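Local coordinates for Slr1951 protein (Synechocystis sp., PDB 3HX1) that is of unknown function but carries an FHA domain, a fold that in relatives usually recognises phosphothreonine peptides, and probably binds phosphorylated protein partners, at residues I52-V57 with Y68-G73; N82-N87 with D100-G105; L9-L14 with E24-E29; L17-R22 with R43-F48. All coordinates share one frame; numbering follows the deposited sequence.

Contact 1 of 4, residues I52-V57 with Y68-G73; sequences IHAVLV and YRIIDG
Leu56 lies against Tyr68 and Ile70 on the inner face of an antiparallel strand pair, and its side chain is a good one to follow outward. CB comes first, 4.1 Å from Tyr68 CD1 and oblique to that ring. CG sits beside the backbone N, anti to the carbonyl carbon (chi1 -70°), which lets CD2 swing across to Ile70, where Leu56 CD2 is 3.6 Å from Ile70 CB. The side chain also packs on Tyr32, Ile34 and Ile96. On the other face Val55 CG2 rests 3.7 Å from Ile71 CB, and the tip of that isoleucine turns over to put CD1 4.1 Å from Val57 CG1, the two side chains meeting at about a right angle.

Backbone bonds fix the register. Val55 pairs with Ile71, and Val57 with Arg69, each through two hydrogen bonds; Val55 N to Ile71 O is 3.0 Å and lies in the carbonyl plane. The last bond, Gly73 N to His53 O at 2.9 Å, comes from above the carbonyl plane instead, where the regular pairing gives out. There the imidazole of His53 stands near Asp72 without bonding to it, its plane 67° from the carboxylate. Its nitrogens are engaged elsewhere: NE2 with the carbonyl of Gly83 and ND1 with the backbone N of Ser50. Where strand 54-58 begins, His53 and Ala54 both face Ile34 of strand 31-35, a classic beta bulge on the side away from the hairpin partner. Ser50 with His53 matches the Ser-x-x-His signature of FHA domains, in which the histidine braces the loops of the probable phosphopeptide-binding edge.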
loop_
_atom_site.group_PDB
_atom_site.type_symbol
_atom_site.label_atom_id
_atom_site.label_comp_id
_atom_site.label_asym_id
_atom_site.label_seq_id
_atom_site.Cartn_x
_atom_site.Cartn_y
_atom_site.Cartn_z
ATOM N N ILE A 52 9.000 6.337 -3.216
ATOM C CA ILE A 52 8.503 5.910 -1.910
ATOM C C ILE A 52 7.173 6.647 -1.815
ATOM O O ILE A 52 7.128 7.837 -1.500
ATOM C CB ILE A 52 9.409 6.365 -0.740
ATOM C CG1 ILE A 52 10.822 5.793 -0.890
ATOM C CG2 ILE A 52 8.791 5.912 0.571
ATOM C CD1 ILE A 52 10.957 4.293 -0.597
ATOM N N HIS A 53 6.094 5.925 -2.098
ATOM C CA HIS A 53 4.744 6.484 -2.124
ATOM C C HIS A 53 4.005 6.548 -0.789
ATOM O O HIS A 53 3.190 7.443 -0.568
ATOM C CB HIS A 53 3.905 5.683 -3.119
ATOM C CG HIS A 53 2.757 6.450 -3.689
ATOM N ND1 HIS A 53 2.810 7.063 -4.925
ATOM C CD2 HIS A 53 1.515 6.697 -3.195
ATOM C CE1 HIS A 53 1.650 7.650 -5.172
ATOM N NE2 HIS A 53 0.849 7.442 -4.139
ATOM N N ALA A 54 4.266 5.599 0.098
ATOM C CA ALA A 54 3.580 5.604 1.372
ATOM C C ALA A 54 4.256 4.696 2.386
ATOM O O ALA A 54 5.321 4.138 2.116
ATOM C CB ALA A 54 2.145 5.169 1.163
ATOM N N VAL A 55 3.634 4.569 3.557
ATOM C CA VAL A 55 4.145 3.701 4.608
ATOM C C VAL A 55 3.006 2.982 5.327
ATOM O O VAL A 55 1.884 3.479 5.401
ATOM C CB VAL A 55 4.967 4.481 5.654
ATOM C CG1 VAL A 55 6.154 5.140 4.991
ATOM C CG2 VAL A 55 4.084 5.509 6.342
ATOM N N LEU A 56 3.318 1.802 5.848
ATOM C CA LEU A 56 2.366 0.973 6.571
ATOM C C LEU A 56 2.921 0.748 7.960
ATOM O O LEU A 56 4.036 0.241 8.112
ATOM C CB LEU A 56 2.205 -0.384 5.886
ATOM C CG LEU A 56 1.499 -0.417 4.535
ATOM C CD1 LEU A 56 1.618 -1.808 3.951
ATOM C CD2 LEU A 56 0.040 -0.024 4.710
ATOM N N VAL A 57 2.157 1.130 8.975
ATOM C CA VAL A 57 2.600 0.937 10.344
ATOM C C VAL A 57 1.542 0.111 11.061
ATOM O O VAL A 57 0.355 0.446 11.029
ATOM C CB VAL A 57 2.788 2.293 11.083
ATOM C CG1 VAL A 57 3.535 3.274 10.195
ATOM C CG2 VAL A 57 1.446 2.871 11.477
ATOM N N TYR A 68 -2.993 -2.691 10.080
ATOM C CA TYR A 68 -2.055 -1.680 9.609
ATOM C C TYR A 68 -2.731 -0.376 9.226
ATOM O O TYR A 68 -3.877 -0.362 8.784
ATOM C CB TYR A 68 -1.316 -2.200 8.369
ATOM C CG TYR A 68 -0.314 -3.294 8.633
ATOM C CD1 TYR A 68 1.036 -2.998 8.809
ATOM C CD2 TYR A 68 -0.719 -4.616 8.741
ATOM C CE1 TYR A 68 1.954 -3.984 9.086
ATOM C CE2 TYR A 68 0.197 -5.617 9.024
ATOM C CZ TYR A 68 1.532 -5.292 9.193
ATOM O OH TYR A 68 2.442 -6.288 9.462
ATOM N N ARG A 69 -2.000 0.717 9.386
ATOM C CA ARG A 69 -2.486 2.031 9.014
ATOM C C ARG A 69 -1.567 2.460 7.883
ATOM O O ARG A 69 -0.359 2.200 7.936
ATOM C CB ARG A 69 -2.355 2.996 10.189
ATOM C CG ARG A 69 -2.439 4.460 9.801
ATOM C CD ARG A 69 -2.527 5.372 11.022
ATOM N NE ARG A 69 -3.826 5.260 11.678
ATOM C CZ ARG A 69 -4.352 6.193 12.468
ATOM N NH1 ARG A 69 -3.692 7.318 12.708
ATOM N NH2 ARG A 69 -5.550 6.003 13.009
ATOM N N ILE A 70 -2.124 3.090 6.854
ATOM C CA ILE A 70 -1.316 3.538 5.722
ATOM C C ILE A 70 -1.298 5.064 5.671
ATOM O O ILE A 70 -2.340 5.707 5.714
ATOM C CB ILE A 70 -1.853 2.982 4.369
ATOM C CG1 ILE A 70 -1.047 3.590 3.215
ATOM C CG2 ILE A 70 -3.347 3.294 4.216
ATOM C CD1 ILE A 70 -1.378 3.048 1.844
ATOM N N ILE A 71 -0.106 5.638 5.589
ATOM C CA ILE A 71 0.044 7.076 5.546
ATOM C C ILE A 71 0.645 7.440 4.198
ATOM O O ILE A 71 1.515 6.738 3.702
ATOM C CB ILE A 71 0.979 7.558 6.683
ATOM C CG1 ILE A 71 0.377 7.198 8.044
ATOM C CG2 ILE A 71 1.186 9.055 6.606
ATOM C CD1 ILE A 71 0.874 5.908 8.626
ATOM N N ASP A 72 0.174 8.530 3.600
ATOM C CA ASP A 72 0.689 8.961 2.310
ATOM C C ASP A 72 2.018 9.673 2.493
ATOM O O ASP A 72 2.235 10.340 3.505
ATOM C CB ASP A 72 -0.312 9.896 1.618
ATOM C CG ASP A 72 0.190 10.401 0.269
ATOM O OD1 ASP A 72 0.442 9.580 -0.643
ATOM O OD2 ASP A 72 0.332 11.633 0.120
ATOM N N GLY A 73 2.902 9.509 1.507
ATOM C CA GLY A 73 4.216 10.143 1.537
ATOM C C GLY A 73 5.344 9.251 2.022
ATOM O O GLY A 73 5.094 8.198 2.615
#

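Contact 2 of 4, residues N82-N87 with D100-G105; sequences NGLMIN and DEIVMG
Met85 and Val103 form the one firm pair between these two short strands, and two backbone hydrogen bonds hold it. Met85 N reaches Val103 O at 2.9 Å, with the donor tilted 29° from the carbonyl plane. The return bond, Val103 N to Met85 O at 2.8 Å, lies in the carbonyl plane but is bent at the hydrogen (134°). Such uneven bonding goes with strands that run at 134° to each other, well away from strict antiparallel, so the pairing soon splays.

A water works at the end where they part. It donates to Gly83 O at 3.2 Å and, weakly, to Val103 O, so this carbonyl answers both Met85 and the solvent molecule.

The rest is apolar packing, different on each face. Towards the core Ile86 and Ile102 lie side by side, pointing the same way, and the tip of the first meets the middle of the second: Ile86 CD1 is 3.5 Å from Ile102 CG1. The other branch of Ile102 turns to Leu84, two residues before Ile86, with Ile102 CG2 3.9 Å from Leu84 CB. On the opposite face Met85, a selenomethionine, runs straight out to its selenium, then bends at chi3 and lays CE 3.8 Å from Val103 CG1.

Strand 109-115 continues the sheet beyond 101-103, bonding to Asp100 and Ile102, while Leu84 bonds to Val91 on the other side. The pair thus belongs to the larger sheet of the FHA beta sandwich, and Asn82-Gly83 fits the Asn-Gly of the family signature, probably close to the phosphopeptide-binding loops.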
loop_
_atom_site.group_PDB
_atom_site.type_symbol
_atom_site.label_atom_id
_atom_site.label_comp_id
_atom_site.label_asym_id
_atom_site.label_seq_id
_atom_site.Cartn_x
_atom_site.Cartn_y
_atom_site.Cartn_z
ATOM N N ASN A 82 -0.274 12.086 -6.745
ATOM C CA ASN A 82 -1.435 11.220 -6.624
ATOM C C ASN A 82 -1.201 10.510 -5.300
ATOM O O ASN A 82 -0.235 9.767 -5.153
ATOM C CB ASN A 82 -1.469 10.218 -7.765
ATOM N N GLY A 83 -2.062 10.755 -4.327
ATOM C CA GLY A 83 -1.872 10.120 -3.039
ATOM C C GLY A 83 -2.478 8.738 -2.985
ATOM O O GLY A 83 -2.187 7.875 -3.815
ATOM N N LEU A 84 -3.323 8.529 -1.989
ATOM C CA LEU A 84 -3.981 7.256 -1.808
ATOM C C LEU A 84 -5.465 7.510 -2.012
ATOM O O LEU A 84 -6.086 8.264 -1.261
ATOM C CB LEU A 84 -3.714 6.737 -0.396
ATOM C CG LEU A 84 -2.245 6.817 0.031
ATOM C CD1 LEU A 84 -2.084 6.291 1.447
ATOM C CD2 LEU A 84 -1.395 6.008 -0.938
HETATM N N MSE A 85 -6.030 6.894 -3.041
HETATM C CA MSE A 85 -7.443 7.072 -3.323
HETATM C C MSE A 85 -8.224 5.834 -2.929
HETATM O O MSE A 85 -7.976 4.740 -3.426
HETATM C CB MSE A 85 -7.644 7.360 -4.801
HETATM C CG MSE A 85 -9.047 7.776 -5.159
HETATM SE SE MSE A 85 -9.026 8.496 -6.944
HETATM C CE MSE A 85 -9.054 6.833 -7.949
ATOM N N ILE A 86 -9.161 6.009 -2.011
ATOM C CA ILE A 86 -9.979 4.902 -1.559
ATOM C C ILE A 86 -11.428 5.261 -1.838
ATOM O O ILE A 86 -11.936 6.274 -1.349
ATOM C CB ILE A 86 -9.755 4.644 -0.062
ATOM C CG1 ILE A 86 -8.280 4.275 0.160
ATOM C CG2 ILE A 86 -10.687 3.550 0.422
ATOM C CD1 ILE A 86 -7.922 3.907 1.574
ATOM N N ASN A 87 -12.080 4.441 -2.654
ATOM C CA ASN A 87 -13.463 4.680 -3.023
ATOM C C ASN A 87 -13.609 6.072 -3.636
ATOM O O ASN A 87 -14.481 6.849 -3.247
ATOM C CB ASN A 87 -14.360 4.535 -1.799
ATOM C CG ASN A 87 -14.134 3.226 -1.077
ATOM O OD1 ASN A 87 -14.819 2.908 -0.108
ATOM N ND2 ASN A 87 -13.162 2.459 -1.546
ATOM N N ASP A 100 -10.495 -3.577 1.534
ATOM C CA ASP A 100 -10.182 -2.252 0.999
ATOM C C ASP A 100 -9.284 -2.299 -0.231
ATOM O O ASP A 100 -8.388 -3.137 -0.329
ATOM C CB ASP A 100 -9.492 -1.383 2.055
ATOM C CG ASP A 100 -10.446 -0.870 3.104
ATOM O OD1 ASP A 100 -11.636 -0.666 2.767
ATOM O OD2 ASP A 100 -10.000 -0.656 4.253
ATOM N N GLU A 101 -9.534 -1.393 -1.167
ATOM C CA GLU A 101 -8.727 -1.302 -2.372
ATOM C C GLU A 101 -8.148 0.100 -2.441
ATOM O O GLU A 101 -8.863 1.055 -2.742
ATOM C CB GLU A 101 -9.563 -1.536 -3.624
ATOM C CG GLU A 101 -8.767 -1.297 -4.900
ATOM C CD GLU A 101 -9.645 -0.984 -6.098
ATOM O OE1 GLU A 101 -10.455 -0.034 -6.008
ATOM O OE2 GLU A 101 -9.517 -1.684 -7.127
ATOM N N ILE A 102 -6.859 0.229 -2.157
ATOM C CA ILE A 102 -6.236 1.536 -2.210
ATOM C C ILE A 102 -5.696 1.804 -3.606
ATOM O O ILE A 102 -4.632 1.312 -3.974
ATOM C CB ILE A 102 -5.090 1.669 -1.197
ATOM C CG1 ILE A 102 -5.631 1.567 0.231
ATOM C CG2 ILE A 102 -4.405 3.008 -1.374
ATOM C CD1 ILE A 102 -5.351 0.253 0.899
ATOM N N VAL A 103 -6.449 2.575 -4.388
ATOM C CA VAL A 103 -6.033 2.918 -5.742
ATOM C C VAL A 103 -5.006 4.022 -5.623
ATOM O O VAL A 103 -5.296 5.149 -5.211
ATOM C CB VAL A 103 -7.221 3.356 -6.601
ATOM C CG1 VAL A 103 -6.731 3.829 -7.944
ATOM C CG2 VAL A 103 -8.169 2.180 -6.780
HETATM N N MSE A 104 -3.789 3.666 -6.001
HETATM C CA MSE A 104 -2.684 4.568 -5.874
HETATM C C MSE A 104 -1.916 5.030 -7.117
HETATM O O MSE A 104 -0.679 5.162 -7.070
HETATM C CB MSE A 104 -1.771 3.963 -4.808
HETATM C CG MSE A 104 -1.337 2.485 -4.970
HETATM SE SE MSE A 104 0.238 2.537 -4.004
HETATM C CE MSE A 104 0.643 3.785 -5.357
ATOM N N GLY A 105 -2.694 5.293 -8.186
ATOM C CA GLY A 105 -2.220 5.745 -9.497
ATOM C C GLY A 105 -2.989 5.063 -10.651
ATOM O O GLY A 105 -3.674 4.057 -10.412
HETATM O O HOH W 1 -4.084 8.197 -6.420
#

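Contact 3 of 4, residues L9-L14 with E24-E29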
loop_
_atom_site.group_PDB
_atom_site.type_symbol
_atom_site.label_atom_id
_atom_site.label_comp_id
_atom_site.label_asym_id
_atom_site.label_seq_id
_atom_site.Cartn_x
_atom_site.Cartn_y
_atom_site.Cartn_z
ATOM N N LEU A 9 -5.535 -19.119 12.233
ATOM C CA LEU A 9 -4.656 -17.948 12.526
ATOM C C LEU A 9 -4.626 -17.005 11.336
ATOM O O LEU A 9 -3.701 -17.047 10.530
ATOM C CB LEU A 9 -3.235 -18.421 12.834
ATOM C CG LEU A 9 -3.108 -19.422 13.984
ATOM C CD1 LEU A 9 -1.645 -19.832 14.145
ATOM C CD2 LEU A 9 -3.649 -18.800 15.272
ATOM N N GLN A 10 -5.644 -16.158 11.231
ATOM C CA GLN A 10 -5.746 -15.206 10.131
ATOM C C GLN A 10 -4.440 -14.441 9.893
ATOM O O GLN A 10 -3.779 -14.016 10.843
ATOM C CB GLN A 10 -6.873 -14.214 10.413
ATOM C CG GLN A 10 -8.224 -14.852 10.660
ATOM C CD GLN A 10 -9.202 -13.883 11.296
ATOM O OE1 GLN A 10 -8.978 -13.403 12.410
ATOM N NE2 GLN A 10 -10.290 -13.585 10.591
ATOM N N GLU A 11 -4.075 -14.269 8.623
ATOM C CA GLU A 11 -2.855 -13.547 8.268
ATOM C C GLU A 11 -3.130 -12.336 7.377
ATOM O O GLU A 11 -4.119 -12.306 6.639
ATOM C CB GLU A 11 -1.854 -14.493 7.589
ATOM C CG GLU A 11 -2.463 -15.459 6.571
ATOM C CD GLU A 11 -1.424 -16.393 5.954
ATOM O OE1 GLU A 11 -0.326 -16.532 6.537
ATOM O OE2 GLU A 11 -1.706 -16.997 4.896
ATOM N N HIS A 12 -2.247 -11.342 7.465
ATOM C CA HIS A 12 -2.361 -10.101 6.699
ATOM C C HIS A 12 -1.808 -10.277 5.296
ATOM O O HIS A 12 -0.600 -10.461 5.122
ATOM C CB HIS A 12 -1.598 -8.983 7.413
ATOM C CG HIS A 12 -2.066 -8.742 8.815
ATOM N ND1 HIS A 12 -3.302 -8.210 9.103
ATOM C CD2 HIS A 12 -1.477 -8.999 10.008
ATOM C CE1 HIS A 12 -3.458 -8.147 10.416
ATOM N NE2 HIS A 12 -2.367 -8.618 10.987
ATOM N N ILE A 13 -2.693 -10.210 4.300
ATOM C CA ILE A 13 -2.298 -10.382 2.907
ATOM C C ILE A 13 -2.549 -9.143 2.067
ATOM O O ILE A 13 -3.630 -8.552 2.111
ATOM C CB ILE A 13 -3.050 -11.557 2.246
ATOM C CG1 ILE A 13 -2.722 -12.870 2.962
ATOM C CG2 ILE A 13 -2.670 -11.658 0.781
ATOM C CD1 ILE A 13 -1.245 -13.186 3.027
ATOM N N LEU A 14 -1.546 -8.767 1.282
ATOM C CA LEU A 14 -1.644 -7.603 0.420
ATOM C C LEU A 14 -1.630 -8.037 -1.050
ATOM O O LEU A 14 -0.611 -8.546 -1.533
ATOM C CB LEU A 14 -0.461 -6.667 0.693
ATOM C CG LEU A 14 -0.696 -5.171 0.500
ATOM C CD1 LEU A 14 -1.838 -4.726 1.409
ATOM C CD2 LEU A 14 0.572 -4.394 0.818
ATOM N N GLU A 24 0.675 -11.593 -4.544
ATOM C CA GLU A 24 0.364 -11.476 -3.125
ATOM C C GLU A 24 1.593 -11.356 -2.228
ATOM O O GLU A 24 2.624 -11.981 -2.465
ATOM C CB GLU A 24 -0.495 -12.657 -2.672
ATOM C CG GLU A 24 -1.985 -12.448 -2.885
ATOM C CD GLU A 24 -2.813 -13.655 -2.474
ATOM O OE1 GLU A 24 -2.369 -14.417 -1.589
ATOM O OE2 GLU A 24 -3.920 -13.833 -3.025
ATOM N N VAL A 25 1.460 -10.527 -1.198
ATOM C CA VAL A 25 2.516 -10.283 -0.233
ATOM C C VAL A 25 1.955 -10.542 1.152
ATOM O O VAL A 25 0.823 -10.151 1.463
ATOM C CB VAL A 25 2.991 -8.822 -0.291
ATOM C CG1 VAL A 25 4.029 -8.570 0.782
ATOM C CG2 VAL A 25 3.556 -8.519 -1.657
ATOM N N LEU A 26 2.738 -11.209 1.989
ATOM C CA LEU A 26 2.302 -11.486 3.346
ATOM C C LEU A 26 2.856 -10.358 4.191
ATOM O O LEU A 26 4.058 -10.084 4.144
ATOM C CB LEU A 26 2.866 -12.820 3.818
ATOM C CG LEU A 26 2.530 -13.152 5.265
ATOM C CD1 LEU A 26 1.051 -13.487 5.371
ATOM C CD2 LEU A 26 3.389 -14.322 5.726
ATOM N N LEU A 27 1.988 -9.679 4.934
ATOM C CA LEU A 27 2.429 -8.575 5.782
ATOM C C LEU A 27 2.846 -9.138 7.134
ATOM O O LEU A 27 2.023 -9.638 7.901
ATOM C CB LEU A 27 1.310 -7.554 5.929
ATOM C CG LEU A 27 1.571 -6.212 5.245
ATOM C CD1 LEU A 27 2.252 -6.399 3.911
ATOM C CD2 LEU A 27 0.245 -5.488 5.082
ATOM N N THR A 28 4.140 -9.044 7.411
ATOM C CA THR A 28 4.725 -9.600 8.622
ATOM C C THR A 28 5.318 -8.583 9.586
ATOM O O THR A 28 5.244 -8.755 10.804
ATOM C CB THR A 28 5.845 -10.615 8.225
ATOM O OG1 THR A 28 5.255 -11.869 7.856
ATOM C CG2 THR A 28 6.833 -10.815 9.356
ATOM N N GLU A 29 5.911 -7.526 9.043
ATOM C CA GLU A 29 6.568 -6.525 9.870
ATOM C C GLU A 29 5.707 -5.392 10.421
ATOM O O GLU A 29 4.522 -5.275 10.113
ATOM C CB GLU A 29 7.763 -5.938 9.110
ATOM C CG GLU A 29 8.839 -6.964 8.748
ATOM C CD GLU A 29 9.328 -7.750 9.957
ATOM O OE1 GLU A 29 9.853 -7.123 10.902
ATOM O OE2 GLU A 29 9.181 -8.993 9.965
HETATM O O HOH W 2 0.540 -11.690 8.693
#
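Ile13 CG1 stands beside its backbone N (chi1 -62°) and Leu26 CG anti to its own (chi1 176°), and the two chains cross at a slant, bringing Ile13 CD1 3.3 Å from Leu26 CD1, a tight approach whose exact value is doubtful. The other branch, Ile13 CG2, touches Glu24 OE1 at 3.6 Å, while that carboxylate takes its salt bridge from Arg115. A serine in place of Ile13 would probably open a gap beside the Leu26 methyl and leave the Glu24 chain without its apolar support.

Leu14 and Val25 exchange two backbone hydrogen bonds, Leu14 N to Val25 O being 2.7 Å and nearly straight. Farther along, Leu27 N bonds to His12 O, but a water enters where the reverse bond might form, accepting from His12 N at 3.1 Å and donating to Leu27 O at 2.7 Å. His12 CB still packs on Leu27 CB, 3.6 Å away. Its ring stacks on Tyr114, and ND1 pairs with Tyr112 OH. This is a beta hairpin whose second strand, 21-27, edges the larger sheet of the FHA sandwich.

Contact 4 of 4, residues L17-R22 with R43-F48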
loop_
_atom_site.group_PDB
_atom_site.type_symbol
_atom_site.label_atom_id
_atom_site.label_comp_id
_atom_site.label_asym_id
_atom_site.label_seq_id
_atom_site.Cartn_x
_atom_site.Cartn_y
_atom_site.Cartn_z
ATOM N N LEU A 17 -1.356 -5.084 -7.526
ATOM C CA LEU A 17 -1.560 -5.099 -8.966
ATOM C C LEU A 17 -0.812 -3.941 -9.601
ATOM O O LEU A 17 -1.129 -2.780 -9.343
ATOM C CB LEU A 17 -3.042 -4.972 -9.298
ATOM C CG LEU A 17 -3.322 -4.857 -10.797
ATOM C CD1 LEU A 17 -2.755 -6.081 -11.503
ATOM C CD2 LEU A 17 -4.813 -4.728 -11.046
ATOM N N ASP A 18 0.174 -4.257 -10.435
ATOM C CA ASP A 18 0.955 -3.228 -11.111
ATOM C C ASP A 18 1.527 -3.740 -12.426
ATOM O O ASP A 18 1.188 -4.829 -12.876
ATOM C CB ASP A 18 2.094 -2.756 -10.214
ATOM C CG ASP A 18 2.933 -3.910 -9.677
ATOM O OD1 ASP A 18 2.872 -5.029 -10.245
ATOM O OD2 ASP A 18 3.666 -3.692 -8.691
ATOM N N ASP A 19 2.398 -2.945 -13.037
ATOM C CA ASP A 19 3.035 -3.302 -14.306
ATOM C C ASP A 19 3.537 -4.752 -14.356
ATOM O O ASP A 19 3.653 -5.332 -15.434
ATOM C CB ASP A 19 4.214 -2.355 -14.593
ATOM C CG ASP A 19 3.784 -0.903 -14.756
ATOM O OD1 ASP A 19 2.575 -0.610 -14.597
ATOM O OD2 ASP A 19 4.661 -0.057 -15.042
ATOM N N ALA A 20 3.839 -5.330 -13.195
ATOM C CA ALA A 20 4.331 -6.705 -13.125
ATOM C C ALA A 20 3.237 -7.752 -12.941
ATOM O O ALA A 20 3.541 -8.938 -12.771
ATOM C CB ALA A 20 5.343 -6.837 -11.996
ATOM N N GLY A 21 1.977 -7.320 -12.966
ATOM C CA GLY A 21 0.872 -8.242 -12.801
ATOM C C GLY A 21 0.314 -8.237 -11.391
ATOM O O GLY A 21 0.660 -7.385 -10.578
ATOM N N ARG A 22 -0.556 -9.192 -11.091
ATOM C CA ARG A 22 -1.155 -9.270 -9.770
ATOM C C ARG A 22 -0.406 -10.302 -8.924
ATOM O O ARG A 22 -0.209 -11.438 -9.364
ATOM C CB ARG A 22 -2.636 -9.650 -9.901
ATOM C CG ARG A 22 -3.348 -9.737 -8.577
ATOM C CD ARG A 22 -4.837 -10.088 -8.690
ATOM N NE ARG A 22 -5.616 -9.056 -9.372
ATOM C CZ ARG A 22 -5.838 -9.024 -10.685
ATOM N NH1 ARG A 22 -5.345 -9.965 -11.486
ATOM N NH2 ARG A 22 -6.565 -8.043 -11.202
ATOM N N ARG A 43 7.748 -3.223 -3.406
ATOM C CA ARG A 43 7.776 -2.497 -4.660
ATOM C C ARG A 43 6.479 -2.528 -5.406
ATOM O O ARG A 43 5.877 -3.587 -5.565
ATOM C CB ARG A 43 8.879 -3.018 -5.587
ATOM C CG ARG A 43 10.277 -2.742 -5.082
ATOM C CD ARG A 43 11.325 -3.128 -6.111
ATOM N NE ARG A 43 11.331 -2.242 -7.272
ATOM C CZ ARG A 43 12.178 -2.351 -8.294
ATOM N NH1 ARG A 43 13.097 -3.309 -8.315
ATOM N NH2 ARG A 43 12.113 -1.490 -9.297
ATOM N N ILE A 44 6.034 -1.351 -5.833
ATOM C CA ILE A 44 4.831 -1.235 -6.637
ATOM C C ILE A 44 5.335 -0.645 -7.945
ATOM O O ILE A 44 5.534 0.565 -8.062
ATOM C CB ILE A 44 3.781 -0.296 -6.026
ATOM C CG1 ILE A 44 2.970 -1.016 -4.945
ATOM C CG2 ILE A 44 2.803 0.126 -7.108
ATOM C CD1 ILE A 44 3.765 -1.505 -3.801
ATOM N N LYS A 45 5.557 -1.528 -8.914
ATOM C CA LYS A 45 6.081 -1.169 -10.222
ATOM C C LYS A 45 5.131 -0.368 -11.103
ATOM O O LYS A 45 4.159 -0.913 -11.636
ATOM C CB LYS A 45 6.503 -2.444 -10.955
ATOM C CG LYS A 45 7.040 -2.242 -12.365
ATOM C CD LYS A 45 7.185 -3.588 -13.076
ATOM C CE LYS A 45 7.662 -3.440 -14.510
ATOM N NZ LYS A 45 7.535 -4.726 -15.261
ATOM N N SER A 46 5.434 0.924 -11.252
ATOM C CA SER A 46 4.667 1.851 -12.084
ATOM C C SER A 46 5.306 3.222 -12.075
ATOM O O SER A 46 6.031 3.569 -11.149
ATOM C CB SER A 46 3.224 2.001 -11.598
ATOM O OG SER A 46 2.495 2.816 -12.502
ATOM N N GLN A 47 5.016 4.004 -13.111
ATOM C CA GLN A 47 5.562 5.351 -13.236
ATOM C C GLN A 47 4.689 6.353 -12.501
ATOM O O GLN A 47 5.120 7.464 -12.212
ATOM C CB GLN A 47 5.656 5.752 -14.703
ATOM C CG GLN A 47 4.338 5.658 -15.456
ATOM C CD GLN A 47 4.416 6.300 -16.831
ATOM O OE1 GLN A 47 5.425 6.178 -17.528
ATOM N NE2 GLN A 47 3.345 6.977 -17.233
ATOM N N PHE A 48 3.460 5.952 -12.198
ATOM C CA PHE A 48 2.533 6.825 -11.494
ATOM C C PHE A 48 2.766 6.730 -9.996
ATOM O O PHE A 48 2.170 7.462 -9.214
ATOM C CB PHE A 48 1.092 6.441 -11.832
ATOM C CG PHE A 48 0.804 6.419 -13.309
ATOM C CD1 PHE A 48 1.328 7.397 -14.149
ATOM C CD2 PHE A 48 -0.027 5.450 -13.853
ATOM C CE1 PHE A 48 1.019 7.415 -15.503
ATOM C CE2 PHE A 48 -0.343 5.462 -15.209
ATOM C CZ PHE A 48 0.181 6.445 -16.034
HETATM O O HOH W 3 4.474 2.630 -15.360
#
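Lys45 gives up the most surface here, running its extended chain over Asp19 and Ala20. Anti placement of CG (chi1 178°) and straight torsions beyond send the chain along the turn, so Lys45 CD passes 3.6 Å from Asp19 CB and touches the Ala20 methyl at 3.9 Å. The contact is made by the aliphatic part: the ammonium, Lys45 NZ, stays 5.5 Å from Asp19 OD2, too far for a salt bridge.

Asp19 answers with its backbone. Its N bonds to Lys45 O at 3.0 Å, nearly along the C=O axis. Its carboxylate extends past Ser46 to a water, which donates to Asp19 OD2 at 2.7 Å and accepts from Gln47 N, joining the turn to the loop beyond.

Asp18 is buried and divides its two oxygens. CG sits in the crowded position between N and carbonyl carbon (chi1 52°), from where OD2 takes Lys45 N at 2.9 Å and OD1 takes Ala20 N at 3.1 Å. Both donors come from well above the carboxylate plane. An alanine at Asp18 is likely to leave the Lys45 and Ala20 amides without these acceptors, so that the turn loses its Asx bond and one of its two hydrogen bonds to the loop.

Gly21 N bonds back to Asp18 O, closing a type I beta turn. In the facing loop Ser46 OG accepts from Phe48 N, an ST turn. The arrangement is an Asx turn within the tip of a beta hairpin, pinned to the loop that leads from strand 42-43 towards His53 in the FHA domain.

Contacts 1 and 2 come from opposite sheets of the sandwich, yet touch, their centres 12 Å apart: contact 1 lies in the mixed sheet, contact 2 in the larger antiparallel one. Contacts 3 and 4 both use the hairpin of strands 11-18 and 21-27, contact 3 along the strands and contact 4 at their turn, with centres about 19 Å apart and segments that alternate along the chain. Both close before contact 1, which closes before contact 2 opens. Tyr68 reaches Glu29, tying contact 3 to contact 1, while Phe48 of contact 4 packs near Gly105 of contact 2. Both sheets are thus sampled, and contacts 1 and 2 meet beside the loops where FHA relatives bind phosphopeptides.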